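Local coordinates for protein octaprenyl Pyrophosphate Synthase (Helicobacter pylori, PDB 3TC1) that probably catalyses the magnesium-dependent chain elongation of an allylic pyrophosphate with isopentenyl pyrophosphate units to give octaprenyl pyrophosphate, at residues A182-D187 with K288-L293; G189-M194 with S280-E285; I17-S22 with Y109-F114; Q10-S15 with K58-C63; G242-Y247 with I256-E261. All coordinates share one frame; numbering follows the deposited sequence.

Contact 1: A182-D187 with K288-L293; sequences AKIYAD and KGENNL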
# COMPACT_ATOMS: atom_id res chain seq x y z
N ALA B 182 -13.29 3.36 -25.25
CA ALA B 182 -13.07 3.16 -23.89
C ALA B 182 -14.37 2.90 -23.18
O ALA B 182 -14.39 2.18 -22.30
CB ALA B 182 -12.34 4.18 -23.33
N LYS B 183 -15.41 3.54 -23.61
CA LYS B 183 -16.75 3.38 -23.00
C LYS B 183 -17.30 1.97 -23.14
O LYS B 183 -17.82 1.38 -22.20
CB LYS B 183 -17.76 4.39 -23.59
CG LYS B 183 -19.13 4.30 -22.90
CD LYS B 183 -20.20 5.16 -23.57
CE LYS B 183 -20.47 4.74 -25.03
NZ LYS B 183 -21.10 3.38 -25.19
N ILE B 184 -17.15 1.42 -24.33
CA ILE B 184 -17.62 0.08 -24.62
C ILE B 184 -16.93 -0.96 -23.74
O ILE B 184 -17.59 -1.80 -23.13
CB ILE B 184 -17.37 -0.31 -26.10
CG1 ILE B 184 -18.29 0.52 -27.01
CG2 ILE B 184 -17.61 -1.80 -26.29
CD1 ILE B 184 -18.07 0.27 -28.48
N TYR B 185 -15.61 -0.87 -23.65
CA TYR B 185 -14.86 -1.82 -22.85
C TYR B 185 -14.93 -1.60 -21.35
O TYR B 185 -14.79 -2.55 -20.58
CB TYR B 185 -13.42 -1.86 -23.36
CG TYR B 185 -13.36 -2.46 -24.75
CD1 TYR B 185 -13.48 -3.84 -24.94
CD2 TYR B 185 -13.26 -1.65 -25.88
CE1 TYR B 185 -13.51 -4.39 -26.21
CE2 TYR B 185 -13.29 -2.19 -27.17
CZ TYR B 185 -13.42 -3.56 -27.32
OH TYR B 185 -13.45 -4.11 -28.58
N ALA B 186 -15.15 -0.37 -20.92
CA ALA B 186 -15.28 -0.09 -19.50
C ALA B 186 -16.61 -0.72 -19.08
O ALA B 186 -16.72 -1.32 -18.01
CB ALA B 186 -15.32 1.41 -19.25
N ASP B 187 -17.60 -0.59 -19.95
CA ASP B 187 -18.93 -1.15 -19.71
C ASP B 187 -18.85 -2.67 -19.65
O ASP B 187 -19.47 -3.30 -18.78
CB ASP B 187 -19.89 -0.70 -20.82
CG ASP B 187 -21.34 -0.94 -20.47
OD1 ASP B 187 -21.78 -0.44 -19.41
OD2 ASP B 187 -22.05 -1.61 -21.25
N LYS B 288 -21.31 -6.18 -28.39
CA LYS B 288 -22.08 -6.73 -29.50
C LYS B 288 -21.48 -6.22 -30.81
O LYS B 288 -21.19 -7.00 -31.72
CB LYS B 288 -23.54 -6.28 -29.40
CG LYS B 288 -24.58 -7.32 -29.79
CD LYS B 288 -24.59 -8.48 -28.82
CE LYS B 288 -25.87 -9.31 -28.94
NZ LYS B 288 -27.07 -8.53 -28.54
N GLY B 289 -21.28 -4.91 -30.88
CA GLY B 289 -20.71 -4.30 -32.06
C GLY B 289 -19.40 -4.91 -32.50
O GLY B 289 -19.23 -5.28 -33.66
N GLU B 290 -18.45 -5.02 -31.57
CA GLU B 290 -17.15 -5.59 -31.87
C GLU B 290 -17.33 -7.07 -32.18
O GLU B 290 -18.45 -7.59 -32.12
CB GLU B 290 -16.21 -5.43 -30.67
CG GLU B 290 -16.39 -4.11 -29.91
CD GLU B 290 -16.10 -2.89 -30.77
OE1 GLU B 290 -16.35 -1.77 -30.29
OE2 GLU B 290 -15.63 -3.05 -31.91
N ASN B 291 -16.24 -7.75 -32.51
CA ASN B 291 -16.30 -9.18 -32.81
C ASN B 291 -15.16 -9.86 -32.08
O ASN B 291 -14.33 -10.54 -32.67
CB ASN B 291 -16.15 -9.40 -34.32
CG ASN B 291 -17.26 -10.26 -34.89
OD1 ASN B 291 -18.42 -9.85 -34.94
ND2 ASN B 291 -16.91 -11.47 -35.32
N ASN B 292 -15.14 -9.67 -30.76
CA ASN B 292 -14.09 -10.23 -29.92
C ASN B 292 -14.48 -11.60 -29.37
O ASN B 292 -15.21 -11.69 -28.38
CB ASN B 292 -13.79 -9.26 -28.78
CG ASN B 292 -12.39 -9.41 -28.26
OD1 ASN B 292 -11.67 -8.43 -28.08
ND2 ASN B 292 -11.97 -10.65 -28.00
N LEU B 293 -13.99 -12.65 -30.01
CA LEU B 293 -14.28 -14.02 -29.61
C LEU B 293 -13.73 -14.38 -28.23
O LEU B 293 -14.38 -15.09 -27.47
CB LEU B 293 -13.73 -15.00 -30.64
CG LEU B 293 -14.23 -14.80 -32.08
CD1 LEU B 293 -13.57 -15.82 -32.99
CD2 LEU B 293 -15.74 -14.93 -32.12

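Contact 2: G189-M194 with S280-E285; sequences GLNFGM and SKKALE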
# COMPACT_ATOMS: atom_id res chain seq x y z
N GLY B 189 -16.18 -4.40 -18.93
CA GLY B 189 -15.42 -4.72 -17.74
C GLY B 189 -16.22 -4.66 -16.45
O GLY B 189 -16.10 -5.54 -15.60
N LEU B 190 -17.03 -3.62 -16.29
CA LEU B 190 -17.83 -3.46 -15.07
C LEU B 190 -18.84 -4.59 -14.89
O LEU B 190 -18.95 -5.17 -13.80
CB LEU B 190 -18.58 -2.12 -15.10
CG LEU B 190 -19.42 -1.80 -13.86
CD1 LEU B 190 -18.48 -1.56 -12.68
CD2 LEU B 190 -20.29 -0.58 -14.11
N ASN B 191 -19.58 -4.91 -15.94
CA ASN B 191 -20.57 -5.97 -15.85
C ASN B 191 -19.92 -7.35 -15.71
O ASN B 191 -20.41 -8.19 -14.97
CB ASN B 191 -21.50 -5.91 -17.06
CG ASN B 191 -22.43 -4.70 -17.02
OD1 ASN B 191 -22.17 -3.68 -17.66
ND2 ASN B 191 -23.49 -4.80 -16.24
N PHE B 192 -18.81 -7.58 -16.41
CA PHE B 192 -18.11 -8.86 -16.30
C PHE B 192 -17.64 -9.02 -14.86
O PHE B 192 -17.69 -10.11 -14.30
CB PHE B 192 -16.89 -8.91 -17.23
CG PHE B 192 -16.06 -10.16 -17.07
CD1 PHE B 192 -16.32 -11.29 -17.83
CD2 PHE B 192 -15.05 -10.22 -16.11
CE1 PHE B 192 -15.59 -12.47 -17.64
CE2 PHE B 192 -14.32 -11.39 -15.91
CZ PHE B 192 -14.59 -12.52 -16.68
N GLY B 193 -17.14 -7.92 -14.28
CA GLY B 193 -16.65 -7.94 -12.92
C GLY B 193 -17.75 -8.24 -11.90
O GLY B 193 -17.51 -8.94 -10.92
N MET B 194 -18.94 -7.69 -12.14
CA MET B 194 -20.07 -7.94 -11.24
C MET B 194 -20.44 -9.42 -11.31
O MET B 194 -20.60 -10.07 -10.28
CB MET B 194 -21.27 -7.07 -11.65
CG MET B 194 -21.09 -5.57 -11.43
SD MET B 194 -20.77 -5.12 -9.70
CE MET B 194 -22.44 -5.09 -9.04
N SER B 280 -23.82 -10.87 -17.07
CA SER B 280 -23.12 -11.55 -18.15
C SER B 280 -23.72 -11.12 -19.49
O SER B 280 -22.99 -10.88 -20.46
CB SER B 280 -23.24 -13.07 -17.99
OG SER B 280 -22.59 -13.74 -19.06
N LYS B 281 -25.05 -11.03 -19.53
CA LYS B 281 -25.75 -10.61 -20.74
C LYS B 281 -25.38 -9.18 -21.09
O LYS B 281 -25.14 -8.86 -22.26
CB LYS B 281 -27.27 -10.73 -20.55
CG LYS B 281 -27.77 -12.16 -20.39
CD LYS B 281 -29.29 -12.20 -20.31
CE LYS B 281 -29.80 -13.61 -20.05
NZ LYS B 281 -29.45 -14.56 -21.14
N LYS B 282 -25.34 -8.32 -20.08
CA LYS B 282 -24.98 -6.92 -20.29
C LYS B 282 -23.56 -6.82 -20.86
O LYS B 282 -23.31 -6.02 -21.76
CB LYS B 282 -25.09 -6.13 -18.98
CG LYS B 282 -26.53 -5.91 -18.52
CD LYS B 282 -26.64 -5.25 -17.14
CE LYS B 282 -26.19 -3.79 -17.15
NZ LYS B 282 -26.26 -3.18 -15.79
N ALA B 283 -22.65 -7.64 -20.36
CA ALA B 283 -21.27 -7.62 -20.85
C ALA B 283 -21.24 -7.95 -22.35
O ALA B 283 -20.66 -7.21 -23.15
CB ALA B 283 -20.42 -8.63 -20.08
N LEU B 284 -21.87 -9.05 -22.72
CA LEU B 284 -21.92 -9.48 -24.11
C LEU B 284 -22.58 -8.40 -24.96
O LEU B 284 -22.17 -8.14 -26.09
CB LEU B 284 -22.68 -10.80 -24.23
CG LEU B 284 -22.01 -12.00 -23.56
CD1 LEU B 284 -22.96 -13.17 -23.48
CD2 LEU B 284 -20.76 -12.37 -24.34
N GLU B 285 -23.61 -7.78 -24.40
CA GLU B 285 -24.35 -6.71 -25.07
C GLU B 285 -23.40 -5.57 -25.43
O GLU B 285 -23.37 -5.11 -26.57
CB GLU B 285 -25.46 -6.20 -24.16
CG GLU B 285 -26.35 -5.14 -24.78
CD GLU B 285 -27.24 -5.69 -25.87
OE1 GLU B 285 -26.71 -6.21 -26.87
OE2 GLU B 285 -28.48 -5.61 -25.73

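Contact 3: I17-S22 with Y109-F114; sequences IKEIES and YSKAFF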
# COMPACT_ATOMS: atom_id res chain seq x y z
N ILE B 17 10.74 -6.89 -10.14
CA ILE B 17 11.10 -7.19 -8.75
C ILE B 17 12.62 -7.15 -8.62
O ILE B 17 13.15 -6.63 -7.65
CB ILE B 17 10.58 -8.58 -8.31
CG1 ILE B 17 9.06 -8.54 -8.14
CG2 ILE B 17 11.23 -9.00 -6.98
CD1 ILE B 17 8.59 -7.56 -7.10
N LYS B 18 13.32 -7.69 -9.61
CA LYS B 18 14.78 -7.69 -9.58
C LYS B 18 15.33 -6.26 -9.68
O LYS B 18 16.42 -5.98 -9.18
CB LYS B 18 15.36 -8.53 -10.73
CG LYS B 18 15.28 -10.03 -10.51
CD LYS B 18 15.94 -10.78 -11.66
CE LYS B 18 15.99 -12.28 -11.42
NZ LYS B 18 14.63 -12.89 -11.33
N GLU B 19 14.58 -5.37 -10.32
CA GLU B 19 15.01 -3.98 -10.46
C GLU B 19 15.00 -3.26 -9.11
O GLU B 19 15.63 -2.21 -8.96
CB GLU B 19 14.11 -3.24 -11.45
CG GLU B 19 14.22 -3.78 -12.87
CD GLU B 19 13.37 -3.02 -13.89
OE1 GLU B 19 12.47 -2.25 -13.50
OE2 GLU B 19 13.61 -3.22 -15.10
N ILE B 20 14.30 -3.82 -8.13
CA ILE B 20 14.24 -3.22 -6.81
C ILE B 20 15.57 -3.48 -6.10
O ILE B 20 15.93 -2.80 -5.14
CB ILE B 20 13.07 -3.80 -5.99
CG1 ILE B 20 11.76 -3.55 -6.74
CG2 ILE B 20 13.00 -3.14 -4.62
CD1 ILE B 20 10.53 -4.09 -6.06
N GLU B 21 16.31 -4.47 -6.61
CA GLU B 21 17.62 -4.83 -6.08
C GLU B 21 17.66 -5.02 -4.57
O GLU B 21 18.32 -4.28 -3.84
CB GLU B 21 18.65 -3.77 -6.51
CG GLU B 21 18.70 -3.55 -8.02
CD GLU B 21 19.73 -2.52 -8.44
OE1 GLU B 21 19.74 -1.41 -7.86
OE2 GLU B 21 20.51 -2.80 -9.36
N SER B 22 16.95 -6.04 -4.11
CA SER B 22 16.91 -6.36 -2.69
C SER B 22 16.79 -7.87 -2.53
O SER B 22 15.78 -8.46 -2.90
CB SER B 22 15.71 -5.67 -2.04
OG SER B 22 15.50 -6.17 -0.74
N TYR B 109 2.62 -2.17 -4.92
CA TYR B 109 1.85 -0.97 -5.26
C TYR B 109 2.72 0.18 -5.78
O TYR B 109 2.41 0.79 -6.79
CB TYR B 109 1.06 -0.45 -4.06
CG TYR B 109 -0.27 -1.12 -3.80
CD1 TYR B 109 -1.19 -1.32 -4.84
CD2 TYR B 109 -0.64 -1.52 -2.51
CE1 TYR B 109 -2.44 -1.89 -4.59
CE2 TYR B 109 -1.89 -2.08 -2.26
CZ TYR B 109 -2.78 -2.27 -3.30
OH TYR B 109 -4.01 -2.84 -3.06
N SER B 110 3.80 0.49 -5.06
CA SER B 110 4.67 1.60 -5.46
C SER B 110 5.45 1.33 -6.75
O SER B 110 5.56 2.22 -7.60
CB SER B 110 5.62 1.98 -4.31
OG SER B 110 6.32 0.86 -3.80
N LYS B 111 5.97 0.12 -6.91
CA LYS B 111 6.71 -0.21 -8.13
C LYS B 111 5.73 -0.13 -9.30
O LYS B 111 6.08 0.37 -10.37
CB LYS B 111 7.31 -1.62 -8.04
CG LYS B 111 8.01 -2.10 -9.33
CD LYS B 111 9.15 -1.18 -9.77
CE LYS B 111 9.82 -1.69 -11.04
NZ LYS B 111 10.88 -0.79 -11.58
N ALA B 112 4.51 -0.61 -9.09
CA ALA B 112 3.50 -0.57 -10.13
C ALA B 112 3.13 0.86 -10.51
O ALA B 112 3.00 1.17 -11.69
CB ALA B 112 2.25 -1.33 -9.68
N PHE B 113 2.97 1.74 -9.52
CA PHE B 113 2.62 3.13 -9.80
C PHE B 113 3.78 3.86 -10.47
O PHE B 113 3.57 4.75 -11.30
CB PHE B 113 2.28 3.89 -8.52
CG PHE B 113 1.72 5.27 -8.77
CD1 PHE B 113 0.36 5.45 -9.05
CD2 PHE B 113 2.54 6.39 -8.74
CE1 PHE B 113 -0.16 6.72 -9.29
CE2 PHE B 113 2.03 7.66 -8.98
CZ PHE B 113 0.68 7.83 -9.25
N PHE B 114 5.00 3.49 -10.10
CA PHE B 114 6.17 4.12 -10.68
C PHE B 114 6.14 3.89 -12.19
O PHE B 114 6.34 4.82 -12.97
CB PHE B 114 7.45 3.52 -10.09
CG PHE B 114 8.70 4.08 -10.71
CD1 PHE B 114 9.17 5.34 -10.37
CD2 PHE B 114 9.40 3.35 -11.68
CE1 PHE B 114 10.30 5.88 -10.98
CE2 PHE B 114 10.53 3.88 -12.30
CZ PHE B 114 10.98 5.14 -11.95

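Contact 4: Q10-S15 with K58-C63; sequences QNKIAS and KALNLC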
# COMPACT_ATOMS: atom_id res chain seq x y z
N GLN B 10 4.54 -12.52 -16.93
CA GLN B 10 5.07 -13.20 -15.75
C GLN B 10 6.55 -12.82 -15.62
O GLN B 10 7.05 -12.52 -14.53
CB GLN B 10 4.92 -14.71 -15.94
CG GLN B 10 5.43 -15.57 -14.80
CD GLN B 10 5.32 -17.06 -15.12
OE1 GLN B 10 4.25 -17.56 -15.44
NE2 GLN B 10 6.45 -17.76 -15.03
N ASN B 11 7.27 -12.83 -16.74
CA ASN B 11 8.68 -12.49 -16.74
C ASN B 11 8.94 -11.00 -16.48
O ASN B 11 9.96 -10.64 -15.90
CB ASN B 11 9.34 -12.94 -18.04
CG ASN B 11 9.45 -14.45 -18.14
OD1 ASN B 11 9.69 -15.13 -17.14
ND2 ASN B 11 9.28 -14.99 -19.34
N LYS B 12 8.02 -10.14 -16.91
CA LYS B 12 8.17 -8.70 -16.67
C LYS B 12 8.06 -8.42 -15.17
O LYS B 12 8.80 -7.60 -14.63
CB LYS B 12 7.10 -7.90 -17.42
CG LYS B 12 7.42 -7.64 -18.88
CD LYS B 12 6.37 -6.74 -19.54
CE LYS B 12 6.81 -6.31 -20.93
NZ LYS B 12 8.04 -5.46 -20.89
N ILE B 13 7.12 -9.10 -14.52
CA ILE B 13 6.93 -8.95 -13.08
C ILE B 13 8.22 -9.33 -12.37
O ILE B 13 8.68 -8.62 -11.47
CB ILE B 13 5.79 -9.86 -12.57
CG1 ILE B 13 4.46 -9.44 -13.19
CG2 ILE B 13 5.71 -9.79 -11.05
CD1 ILE B 13 3.30 -10.38 -12.86
N ALA B 14 8.82 -10.44 -12.79
CA ALA B 14 10.06 -10.92 -12.19
C ALA B 14 11.19 -9.92 -12.42
O ALA B 14 12.02 -9.69 -11.54
CB ALA B 14 10.44 -12.28 -12.77
N SER B 15 11.23 -9.32 -13.61
CA SER B 15 12.25 -8.34 -13.92
C SER B 15 12.09 -7.09 -13.07
O SER B 15 13.07 -6.54 -12.57
CB SER B 15 12.19 -7.96 -15.40
OG SER B 15 12.47 -9.09 -16.22
N LYS B 58 4.13 -1.83 -24.55
CA LYS B 58 3.45 -0.92 -23.63
C LYS B 58 2.23 -1.63 -23.05
O LYS B 58 1.91 -1.46 -21.87
CB LYS B 58 2.96 0.34 -24.36
CG LYS B 58 4.01 1.40 -24.65
CD LYS B 58 3.31 2.66 -25.18
CE LYS B 58 4.24 3.86 -25.32
NZ LYS B 58 5.04 3.83 -26.57
N ALA B 59 1.54 -2.40 -23.88
CA ALA B 59 0.36 -3.13 -23.45
C ALA B 59 0.74 -4.20 -22.42
O ALA B 59 0.04 -4.41 -21.43
CB ALA B 59 -0.33 -3.76 -24.64
N LEU B 60 1.85 -4.89 -22.66
CA LEU B 60 2.30 -5.91 -21.73
C LEU B 60 2.69 -5.22 -20.42
O LEU B 60 2.47 -5.77 -19.33
CB LEU B 60 3.49 -6.67 -22.32
CG LEU B 60 3.13 -7.43 -23.60
CD1 LEU B 60 4.37 -8.11 -24.16
CD2 LEU B 60 2.05 -8.45 -23.31
N ASN B 61 3.25 -4.02 -20.51
CA ASN B 61 3.63 -3.27 -19.32
C ASN B 61 2.38 -2.92 -18.52
O ASN B 61 2.38 -2.99 -17.29
CB ASN B 61 4.37 -1.97 -19.67
CG ASN B 61 5.80 -2.21 -20.06
OD1 ASN B 61 6.33 -3.30 -19.87
ND2 ASN B 61 6.45 -1.18 -20.60
N LEU B 62 1.32 -2.55 -19.23
CA LEU B 62 0.06 -2.21 -18.57
C LEU B 62 -0.51 -3.41 -17.84
O LEU B 62 -1.03 -3.29 -16.72
CB LEU B 62 -0.96 -1.70 -19.59
CG LEU B 62 -2.29 -1.21 -19.00
CD1 LEU B 62 -2.03 -0.06 -18.04
CD2 LEU B 62 -3.23 -0.74 -20.11
N CYS B 63 -0.44 -4.58 -18.48
CA CYS B 63 -0.94 -5.81 -17.87
C CYS B 63 -0.11 -6.14 -16.64
O CYS B 63 -0.62 -6.64 -15.64
CB CYS B 63 -0.86 -6.97 -18.87
SG CYS B 63 -2.03 -6.88 -20.24

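Contact 5: G242-Y247 with I256-E261; sequences GLLISY and IEWTKE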
# COMPACT_ATOMS: atom_id res chain seq x y z
N GLY B 242 -33.48 -16.18 12.74
CA GLY B 242 -32.77 -16.15 14.01
C GLY B 242 -31.59 -17.11 13.97
O GLY B 242 -30.48 -16.78 14.42
N LEU B 243 -31.82 -18.30 13.44
CA LEU B 243 -30.76 -19.30 13.34
C LEU B 243 -29.62 -18.84 12.43
O LEU B 243 -28.45 -18.95 12.79
CB LEU B 243 -31.31 -20.64 12.83
CG LEU B 243 -32.24 -21.44 13.75
CD1 LEU B 243 -32.64 -22.75 13.05
CD2 LEU B 243 -31.53 -21.73 15.06
N LEU B 244 -29.97 -18.33 11.26
CA LEU B 244 -28.95 -17.86 10.32
C LEU B 244 -28.08 -16.81 10.99
O LEU B 244 -26.85 -16.87 10.91
CB LEU B 244 -29.59 -17.29 9.05
CG LEU B 244 -28.59 -16.82 7.99
CD1 LEU B 244 -27.73 -17.99 7.53
CD2 LEU B 244 -29.35 -16.22 6.81
N ILE B 245 -28.71 -15.84 11.64
CA ILE B 245 -27.96 -14.79 12.32
C ILE B 245 -27.05 -15.38 13.40
O ILE B 245 -25.90 -14.97 13.56
CB ILE B 245 -28.90 -13.74 12.95
CG1 ILE B 245 -29.62 -12.96 11.84
CG2 ILE B 245 -28.10 -12.78 13.83
CD1 ILE B 245 -30.60 -11.92 12.33
N SER B 246 -27.56 -16.36 14.14
CA SER B 246 -26.78 -17.00 15.20
C SER B 246 -25.59 -17.76 14.61
O SER B 246 -24.61 -18.01 15.31
CB SER B 246 -27.65 -17.98 15.99
OG SER B 246 -27.84 -19.18 15.25
N TYR B 247 -25.68 -18.15 13.34
CA TYR B 247 -24.57 -18.87 12.73
C TYR B 247 -23.52 -17.94 12.14
O TYR B 247 -22.49 -18.40 11.65
CB TYR B 247 -25.08 -19.83 11.64
CG TYR B 247 -25.98 -20.93 12.17
CD1 TYR B 247 -25.89 -21.35 13.51
CD2 TYR B 247 -26.91 -21.56 11.34
CE1 TYR B 247 -26.71 -22.37 14.00
CE2 TYR B 247 -27.73 -22.58 11.82
CZ TYR B 247 -27.62 -22.98 13.15
OH TYR B 247 -28.44 -23.98 13.63
N ILE B 256 -22.95 -25.76 7.98
CA ILE B 256 -22.85 -25.85 6.53
C ILE B 256 -24.00 -26.69 5.97
O ILE B 256 -24.69 -26.28 5.03
CB ILE B 256 -21.49 -26.45 6.11
CG1 ILE B 256 -20.38 -25.42 6.35
CG2 ILE B 256 -21.52 -26.86 4.63
CD1 ILE B 256 -18.97 -25.94 6.12
N GLU B 257 -24.23 -27.87 6.55
CA GLU B 257 -25.32 -28.72 6.07
C GLU B 257 -26.68 -28.04 6.18
O GLU B 257 -27.50 -28.12 5.26
CB GLU B 257 -25.34 -30.06 6.81
CG GLU B 257 -24.16 -30.96 6.45
CD GLU B 257 -23.97 -31.09 4.94
OE1 GLU B 257 -24.92 -31.50 4.25
OE2 GLU B 257 -22.86 -30.77 4.44
N TRP B 258 -26.93 -27.35 7.29
CA TRP B 258 -28.20 -26.66 7.47
C TRP B 258 -28.36 -25.58 6.39
O TRP B 258 -29.42 -25.43 5.78
CB TRP B 258 -28.25 -26.01 8.87
CG TRP B 258 -29.55 -25.28 9.16
CD1 TRP B 258 -30.70 -25.82 9.68
CD2 TRP B 258 -29.81 -23.89 8.97
NE1 TRP B 258 -31.66 -24.84 9.82
CE2 TRP B 258 -31.14 -23.64 9.39
CE3 TRP B 258 -29.05 -22.82 8.47
CZ2 TRP B 258 -31.72 -22.37 9.33
CZ3 TRP B 258 -29.63 -21.55 8.42
CH2 TRP B 258 -30.95 -21.34 8.85
N THR B 259 -27.28 -24.82 6.16
CA THR B 259 -27.29 -23.75 5.17
C THR B 259 -27.54 -24.28 3.76
O THR B 259 -28.26 -23.66 2.97
CB THR B 259 -25.93 -23.00 5.18
OG1 THR B 259 -25.69 -22.46 6.48
CG2 THR B 259 -25.95 -21.87 4.18
N LYS B 260 -26.95 -25.42 3.43
CA LYS B 260 -27.17 -25.98 2.10
C LYS B 260 -28.62 -26.39 1.89
O LYS B 260 -29.16 -26.24 0.79
CB LYS B 260 -26.24 -27.18 1.86
CG LYS B 260 -24.78 -26.78 1.70
CD LYS B 260 -23.93 -27.90 1.13
CE LYS B 260 -23.80 -29.06 2.09
NZ LYS B 260 -22.84 -30.08 1.58
N GLU B 261 -29.25 -26.91 2.93
CA GLU B 261 -30.65 -27.32 2.84
C GLU B 261 -31.54 -26.11 2.64
O GLU B 261 -32.50 -26.17 1.87
CB GLU B 261 -31.09 -28.05 4.11
CG GLU B 261 -30.29 -29.31 4.42
CD GLU B 261 -30.86 -30.07 5.60
OE1 GLU B 261 -31.46 -29.44 6.49
OE2 GLU B 261 -30.71 -31.31 5.63

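Contact 1: A182-D187 with K288-L293
I184 and Y185 present two neighbouring side chains to E290, and each meets a different part of the glutamate. I184 and E290 approach from opposite directions, so that the methyl CD1 of I184 ends 3.2 Å from carboxylate oxygen OE1 of E290. Y185 comes in at a slant: its hydroxyl OH lies 3.2 Å from methylene CG of E290, whereas both carboxylate oxygens stay 4.1 Å from that OH. Ring and carboxylate planes differ by only 23°. A bend at the second torsion of E290 (chi2 -61°) leaves CG nearest the hydroxyl of Y185, obliquely placed to the ring. No hydrogen bond links the segments; van der Waals contacts join them, with CD of E290 3.6 Å from OH of Y185. In the all-helical prenyl synthase fold, these residues join the first turns of helix 182-205 to the connection between helices 268-286 and 293-301, where N292 occupies the N-cap position of the latter. Y185 is buried and also packs on L46 and K180.

Contact 2: G189-M194 with S280-E285
An antiparallel helix pair within the prenyl synthase bundle brings N191 of helix 182-205 against A283 and K282 of helix 268-286. The evidence for close packing is direct: the axes of the two short segments approach to 7.8 Å with an angle of 157° between their N-to-C directions, and CA of N191 is 5.3 Å from CA of A283. At this close approach A283 offers only a methyl group. Its CB sits 4.2 Å from CB of N191 and 4.1 Å from the backbone N of F192, so the methyl group lies near both the asparagine side chain and the backbone of the opposing helix. CB of N191 is in turn 3.9 Å from the backbone N of A283. In the all-alpha fold the pair has further neighbours: L190 and M194 pack on helix 152-177, while L284 packs on helix 293-301. F192, whose side chain is about 14 Å from a bound magnesium ion, rests on V302. The second half of the contact is the long chain of K282, which meets the N191 side chain at about a right angle. CB of K282 approaches CG of N191 to 3.6 Å, and a bend at chi3 (70°) brings CE of K282 to 3.9 Å from that same CG. N191 is buried and also touches Y279, whereas K282 is exposed.

Contact 3: I17-S22 with Y109-F114
K111 leaves its helix with CG opposite the backbone N (chi1 175°), bends once at chi2 (58°) and then runs straight to its amine, while E19 sends CG to the side of its own N (chi1 -64°) and stays extended beyond it. The two chains meet at about a right angle in a salt bridge that joins E19, in the K18-E21 turn, to helix 92-116 of the prenyl synthase bundle. That turn is a type I beta turn, closed by the bond from E21 N to K18 O at 3.0 Å; E21 then takes positive phi, and S22 becomes the N-cap of helix 23-29. The amine of K111 has further partners: it forms a salt bridge with E115 and a cation-pi interaction with W16. Two carboxylates beside one buried lysine would probably favour its charged form. The surroundings are those of the dimer interface, where I20 O accepts a hydrogen bond from R136 of the second subunit and F113 stacks on F113 of that subunit. NZ of K111 donates to OE1 of E19 over 2.9 Å, arriving nearly in line with the CD–OE1 bond, and CE of K111 follows at 3.7 Å from OE1.

Contact 4: Q10-S15 with K58-C63
The carboxamide of N61 is the flat group that K12 meets, and the meeting is at its oxygen: NZ of K12 donates to OD1 of N61 over 2.9 Å. The angle at the oxygen is 148° and the donor is tilted 21° from the carbonyl plane, so the amine comes in somewhat above the plane. A second flat group, the peptide carbonyl of N11, is used on both faces within its own helix. There S15 N and S15 OG reach N11 O from opposite sides, the hydroxyl at 3.0 Å. Between helices 3-18 and 53-80 of the all-helical synthase fold, K12 crosses the contact almost alone. Its aliphatic part lies across L60, with CE of K12 3.6 Å from CB of L60; beyond CG the chain is extended until chi4 (-64°), whose bend brings NZ to OD1 of N61. L60 also packs on I9 and L44, and N61 on W16. The backbones stay apart, CA of K12 to CA of N61 being 7.6 Å. Since NZ also forms a salt bridge with D57, the lysine charge is probably balanced by that acid, while the neutral N61 oxygen adds a polar bond that helps fix the direction of the amine at this surface.

Contact 5: G242-Y247 with I256-E261
The backbone N of Y247 is gripped by two carbonyls, L244 O at 3.0 Å and, weakly, L243 O at 2.9 Å, and all three residues meet W258. This bifurcated bond comes at the end of helix 238-246, which is followed, after a short connection, by helix 253-265, far from the centre of the synthase bundle. W258 sends its indole across with CG opposite the backbone N (chi1 -179°), at about a right angle to the side chains it touches. L243 places CD1 3.9 Å from CZ2 of W258, and L244 brings CD1 to 4.1 Å from CZ3. L244 is buried and also packs on F220 and Y229. Y247 makes a T-shaped stack: its edge points at the face of the indole, with the planes at 82° and the centroid of the tyrosine ring 5.2 Å from that of the six-membered indole ring. L243 O lies over one face of the Y247 ring, near its rim, while at the ring edge CE2 of Y247 sits 3.6 Å from CE3 of W258.

How the contacts relate
The contacts fall into two adjoining pairs and one outlier. Contacts 3 and 4 share helix 3-18, have centres 12 Å apart and alternate along the chain, so the N-terminal helix is tied at successive positions to helices 53-80 and 92-116. Contacts 1 and 2, centres 10 Å apart, share helix 182-205; contact 2 is nested inside the loop that contact 1 closes, and both bring the C-terminal part of the chain back onto that helix. Contact 5 is nested within both, yet lies about 31 Å from contact 2, centre to centre, and 45 Å from contacts 3 and 4. Contact 3 alone is touched by the second subunit, so the set spans the bundle from its dimer interface to its periphery.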